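Local coordinates for protein putative uronate isomerase (Thermotoga maritima, PDB 4NAR) that is of unconfirmed function but, from its lactate racemase N-terminal domain, may act as a lactate racemase, at residues A115-E120 against R200-R205; Y290-Q293 against V297-K300. All coordinates share one frame; numbering follows the deposited sequence.

Contact 1 (A115-E120 against R200-R205); sequences AGFVSE and RKIINR
The phenyl ring of Phe117 meets helix 198-213 with its rim: the peptide link between Lys201 C and Ile202 N lies in the plane of the ring, off its edge, and Ile202 CA is near that plane too, 3.9 Å from Phe117 CZ. Lys201 O and the CG of Arg205 approach obliquely. This is a sparse, nearly antiparallel helix-helix contact, the two short segments running at 157° with their axes 11.1 Å apart, a gap bridged by one aromatic side chain. Phe117 spans it because its CG stands anti to the backbone N (chi1 169°), which carries the ring toward the other helix. There CE2 lies 4.1 Å from CG1 of Ile202, an apolar contact on the buried flank, where Leu113 of strand 107-113, Met121 and helix 173-186 also pack against the isoleucine. Lys201 starts toward Phe117, but its chain leads off to a salt bridge between NZ and Asp196. With an alanine here instead of Phe117, the space between the helices would probably lose its filling and the methylenes of Arg205 their aromatic neighbour. No hydrogen bond joins the segments, and the guanidinium plane of Arg205 is turned 56° from the ring. What Arg205 offers the ring is its aliphatic stem, bent at chi2, with CG 4.0 Å from Phe117 CE2.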
loop_
_atom_site.group_PDB
_atom_site.type_symbol
_atom_site.label_atom_id
_atom_site.label_comp_id
_atom_site.label_asym_id
_atom_site.label_seq_id
_atom_site.Cartn_x
_atom_site.Cartn_y
_atom_site.Cartn_z
ATOM N N ALA A 115 -11.001 -20.531 -11.330
ATOM C CA ALA A 115 -10.404 -21.343 -10.273
ATOM C C ALA A 115 -9.006 -21.835 -10.607
ATOM O O ALA A 115 -8.136 -21.870 -9.729
ATOM C CB ALA A 115 -11.316 -22.531 -9.941
ATOM N N GLY A 116 -8.801 -22.231 -11.865
ATOM C CA GLY A 116 -7.504 -22.716 -12.307
ATOM C C GLY A 116 -6.391 -21.707 -12.074
ATOM O O GLY A 116 -5.361 -22.012 -11.456
ATOM N N PHE A 117 -6.605 -20.493 -12.567
ATOM C CA PHE A 117 -5.658 -19.403 -12.395
ATOM C C PHE A 117 -5.453 -19.061 -10.912
ATOM O O PHE A 117 -4.315 -18.882 -10.461
ATOM C CB PHE A 117 -6.144 -18.188 -13.191
ATOM C CG PHE A 117 -5.387 -16.925 -12.893
ATOM C CD1 PHE A 117 -4.091 -16.736 -13.383
ATOM C CD2 PHE A 117 -5.968 -15.920 -12.114
ATOM C CE1 PHE A 117 -3.380 -15.556 -13.098
ATOM C CE2 PHE A 117 -5.266 -14.740 -11.828
ATOM C CZ PHE A 117 -3.969 -14.560 -12.320
ATOM N N VAL A 118 -6.553 -18.988 -10.158
ATOM C CA VAL A 118 -6.489 -18.709 -8.721
ATOM C C VAL A 118 -5.640 -19.758 -7.999
ATOM O O VAL A 118 -4.740 -19.431 -7.208
ATOM C CB VAL A 118 -7.901 -18.633 -8.098
ATOM C CG1 VAL A 118 -7.846 -18.773 -6.572
ATOM C CG2 VAL A 118 -8.588 -17.327 -8.503
ATOM N N SER A 119 -5.923 -21.020 -8.304
ATOM C CA SER A 119 -5.153 -22.146 -7.785
ATOM C C SER A 119 -3.659 -22.006 -8.116
ATOM O O SER A 119 -2.811 -22.202 -7.262
ATOM C CB SER A 119 -5.717 -23.458 -8.342
ATOM O OG SER A 119 -4.972 -24.573 -7.882
ATOM N N GLU A 120 -3.348 -21.644 -9.352
ATOM C CA GLU A 120 -1.961 -21.514 -9.791
ATOM C C GLU A 120 -1.195 -20.377 -9.100
ATOM O O GLU A 120 0.005 -20.495 -8.859
ATOM C CB GLU A 120 -1.907 -21.328 -11.309
ATOM C CG GLU A 120 -0.820 -22.147 -11.983
ATOM C CD GLU A 120 0.193 -21.281 -12.707
ATOM O OE1 GLU A 120 -0.142 -20.772 -13.804
ATOM O OE2 GLU A 120 1.319 -21.108 -12.176
ATOM N N ARG A 200 0.702 -9.110 -8.587
ATOM C CA ARG A 200 0.665 -8.232 -9.741
ATOM C C ARG A 200 -0.079 -8.948 -10.920
ATOM O O ARG A 200 -0.896 -8.339 -11.626
ATOM C CB ARG A 200 2.111 -7.834 -10.066
ATOM C CG ARG A 200 2.359 -6.388 -10.460
ATOM C CD ARG A 200 2.166 -5.358 -9.326
ATOM N NE ARG A 200 1.339 -4.272 -9.844
ATOM C CZ ARG A 200 1.215 -3.041 -9.346
ATOM N NH1 ARG A 200 1.877 -2.633 -8.266
ATOM N NH2 ARG A 200 0.390 -2.204 -9.964
ATOM N N LYS A 201 0.151 -10.250 -11.099
ATOM C CA LYS A 201 -0.624 -11.028 -12.087
ATOM C C LYS A 201 -2.129 -11.050 -11.803
ATOM O O LYS A 201 -2.944 -10.867 -12.719
ATOM C CB LYS A 201 -0.124 -12.469 -12.172
ATOM C CG LYS A 201 1.191 -12.635 -12.928
ATOM C CD LYS A 201 1.694 -14.084 -12.820
ATOM C CE LYS A 201 2.853 -14.340 -13.775
ATOM N NZ LYS A 201 4.039 -13.550 -13.356
ATOM N N ILE A 202 -2.488 -11.302 -10.542
ATOM C CA ILE A 202 -3.887 -11.316 -10.110
ATOM C C ILE A 202 -4.542 -9.941 -10.321
ATOM O O ILE A 202 -5.660 -9.829 -10.849
ATOM C CB ILE A 202 -4.001 -11.691 -8.611
ATOM C CG1 ILE A 202 -3.612 -13.156 -8.396
ATOM C CG2 ILE A 202 -5.411 -11.456 -8.093
ATOM C CD1 ILE A 202 -3.530 -13.548 -6.926
ATOM N N ILE A 203 -3.824 -8.904 -9.903
ATOM C CA ILE A 203 -4.304 -7.536 -10.007
ATOM C C ILE A 203 -4.568 -7.152 -11.456
ATOM O O ILE A 203 -5.612 -6.556 -11.763
ATOM C CB ILE A 203 -3.296 -6.543 -9.355
ATOM C CG1 ILE A 203 -3.414 -6.607 -7.827
ATOM C CG2 ILE A 203 -3.516 -5.106 -9.860
ATOM C CD1 ILE A 203 -2.351 -5.796 -7.106
ATOM N N ASN A 204 -3.623 -7.488 -12.340
ATOM C CA ASN A 204 -3.751 -7.146 -13.755
ATOM C C ASN A 204 -4.887 -7.919 -14.413
ATOM O O ASN A 204 -5.653 -7.365 -15.209
ATOM C CB ASN A 204 -2.452 -7.412 -14.510
ATOM C CG ASN A 204 -1.320 -6.458 -14.108
ATOM O OD1 ASN A 204 -1.525 -5.482 -13.352
ATOM N ND2 ASN A 204 -0.113 -6.733 -14.632
ATOM N N ARG A 205 -4.999 -9.199 -14.068
ATOM C CA ARG A 205 -6.029 -10.053 -14.660
ATOM C C ARG A 205 -7.417 -9.544 -14.300
ATOM O O ARG A 205 -8.279 -9.404 -15.168
ATOM C CB ARG A 205 -5.837 -11.513 -14.228
ATOM C CG ARG A 205 -6.948 -12.471 -14.664
ATOM C CD ARG A 205 -7.135 -12.512 -16.178
ATOM N NE ARG A 205 -8.164 -13.478 -16.587
ATOM C CZ ARG A 205 -9.327 -13.142 -17.153
ATOM N NH1 ARG A 205 -9.611 -11.855 -17.390
ATOM N NH2 ARG A 205 -10.204 -14.089 -17.491
#

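Contact 2 (Y290-Q293 against V297-K300); sequences YKLQ and VMAK
Val297, the first residue of the second segment, faces the end of a type I beta turn that runs from Tyr290 to Gln293 and is closed by a long backbone hydrogen bond from Gln293 N to Tyr290 O. Its CB lies 3.6 Å from Leu292 O, and the CG1 branch, anti to the backbone N (chi1 171°), reaches along the leucine as well, coming within 4.2 Å of Leu292 CD2. The valine thus packs against both the carbonyl and one methyl of the same residue.

Met298, a selenomethionine, follows with the more extensive grip. Its CG lies 3.3 Å from Leu292 O, while the chain, bent at chi2 (-69°) and again at chi3, folds back to lay its terminal methyl over the leucine side chain. CE is 3.5 Å from Leu292 CB and also meets CG and both methyls, so a single methyl group touches the whole branched end. No direct hydrogen bond crosses between the segments; instead a water molecule links the backbones, donating to Leu292 O at 3.0 Å and accepting from Met298 N at 3.2 Å. The buried carbonyl and amide are thereby satisfied through one solvent bridge.

Met298 opens the short strand 298-299, and the backbones of Val297 and Ala299, one residue before and after it, are hydrogen-bonded to Leu268. The leucine and selenomethionine side chains pack together on Ala271 of strand 268-274, within the five-stranded parallel sheet, while the turn starts at Tyr290, the last residue of helix 287-290, whose ring packs on helix 347-357.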
loop_
_atom_site.group_PDB
_atom_site.type_symbol
_atom_site.label_atom_id
_atom_site.label_comp_id
_atom_site.label_asym_id
_atom_site.label_seq_id
_atom_site.Cartn_x
_atom_site.Cartn_y
_atom_site.Cartn_z
ATOM N N TYR A 290 8.957 -4.925 6.995
ATOM C CA TYR A 290 9.046 -5.409 5.606
ATOM C C TYR A 290 10.267 -4.862 4.867
ATOM O O TYR A 290 10.900 -5.587 4.087
ATOM C CB TYR A 290 7.812 -5.047 4.773
ATOM C CG TYR A 290 6.482 -5.185 5.469
ATOM C CD1 TYR A 290 6.220 -6.246 6.335
ATOM C CD2 TYR A 290 5.477 -4.249 5.257
ATOM C CE1 TYR A 290 4.998 -6.363 6.961
ATOM C CE2 TYR A 290 4.243 -4.357 5.886
ATOM C CZ TYR A 290 4.010 -5.415 6.739
ATOM O OH TYR A 290 2.786 -5.518 7.370
ATOM N N LYS A 291 10.586 -3.585 5.086
ATOM C CA LYS A 291 11.664 -2.946 4.320
ATOM C C LYS A 291 13.052 -3.447 4.705
ATOM O O LYS A 291 14.038 -3.123 4.035
ATOM C CB LYS A 291 11.616 -1.418 4.430
ATOM C CG LYS A 291 10.350 -0.796 3.853
ATOM C CD LYS A 291 10.132 -1.227 2.415
ATOM C CE LYS A 291 9.590 -0.079 1.570
ATOM N NZ LYS A 291 8.194 0.371 1.901
ATOM N N LEU A 292 13.120 -4.257 5.760
ATOM C CA LEU A 292 14.396 -4.773 6.236
ATOM C C LEU A 292 14.548 -6.289 6.048
ATOM O O LEU A 292 15.438 -6.902 6.641
ATOM C CB LEU A 292 14.586 -4.385 7.708
ATOM C CG LEU A 292 14.630 -2.862 7.964
ATOM C CD1 LEU A 292 14.611 -2.512 9.460
ATOM C CD2 LEU A 292 15.840 -2.209 7.252
ATOM N N GLN A 293 13.704 -6.894 5.213
ATOM C CA GLN A 293 13.658 -8.365 5.126
ATOM C C GLN A 293 14.342 -9.030 3.927
ATOM O O GLN A 293 14.289 -10.258 3.798
ATOM C CB GLN A 293 12.215 -8.868 5.220
ATOM C CG GLN A 293 11.606 -8.734 6.606
ATOM C CD GLN A 293 10.220 -9.357 6.689
ATOM O OE1 GLN A 293 9.945 -10.407 6.070
ATOM N NE2 GLN A 293 9.329 -8.702 7.443
ATOM N N VAL A 297 20.083 -8.603 5.270
ATOM C CA VAL A 297 19.966 -7.238 5.799
ATOM C C VAL A 297 19.984 -7.209 7.333
ATOM O O VAL A 297 20.684 -6.397 7.949
ATOM C CB VAL A 297 18.761 -6.459 5.207
ATOM C CG1 VAL A 297 18.562 -5.151 5.929
ATOM C CG2 VAL A 297 19.007 -6.170 3.742
HETATM N N MSE A 298 19.249 -8.120 7.948
HETATM C CA MSE A 298 19.263 -8.233 9.402
HETATM C C MSE A 298 20.179 -9.384 9.826
HETATM O O MSE A 298 20.173 -10.453 9.207
HETATM C CB MSE A 298 17.846 -8.471 9.932
HETATM C CG MSE A 298 16.890 -7.356 9.622
HETATM SE SE MSE A 298 17.379 -5.784 10.654
HETATM C CE MSE A 298 17.755 -4.650 9.182
ATOM N N ALA A 299 20.977 -9.163 10.866
ATOM C CA ALA A 299 21.749 -10.257 11.457
ATOM C C ALA A 299 20.775 -11.227 12.137
ATOM O O ALA A 299 19.745 -10.793 12.687
ATOM C CB ALA A 299 22.752 -9.713 12.470
ATOM N N LYS A 300 21.073 -12.527 12.086
ATOM C CA LYS A 300 20.311 -13.506 12.871
ATOM C C LYS A 300 20.296 -13.037 14.341
ATOM O O LYS A 300 21.342 -12.694 14.904
ATOM C CB LYS A 300 20.902 -14.920 12.701
ATOM C CG LYS A 300 20.615 -15.917 13.843
ATOM C CD LYS A 300 19.175 -16.482 13.851
ATOM C CE LYS A 300 19.130 -17.954 13.407
ATOM N NZ LYS A 300 19.312 -18.125 11.928
HETATM O O HOH W 1 16.828 -9.546 6.434
#

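Overall arrangement
Contacts 1 and 2 lie in different parts of the chain and follow one another in sequence, the first closing before the second opens. Their centres are 29 Å apart and their nearest atoms about 12 Å apart, so neither touches the other. Contact 1 joins two helices far apart in sequence, the first segment belonging to the lactate racemase N-terminal domain, whereas contact 2 is a local loop closure beside the five-stranded parallel sheet that includes strands 268-274 and 302-308. Each centre is about 19 Å from the centre of the chain. Both contacts are structural packing, one of helix against helix, the other of a turn against a strand.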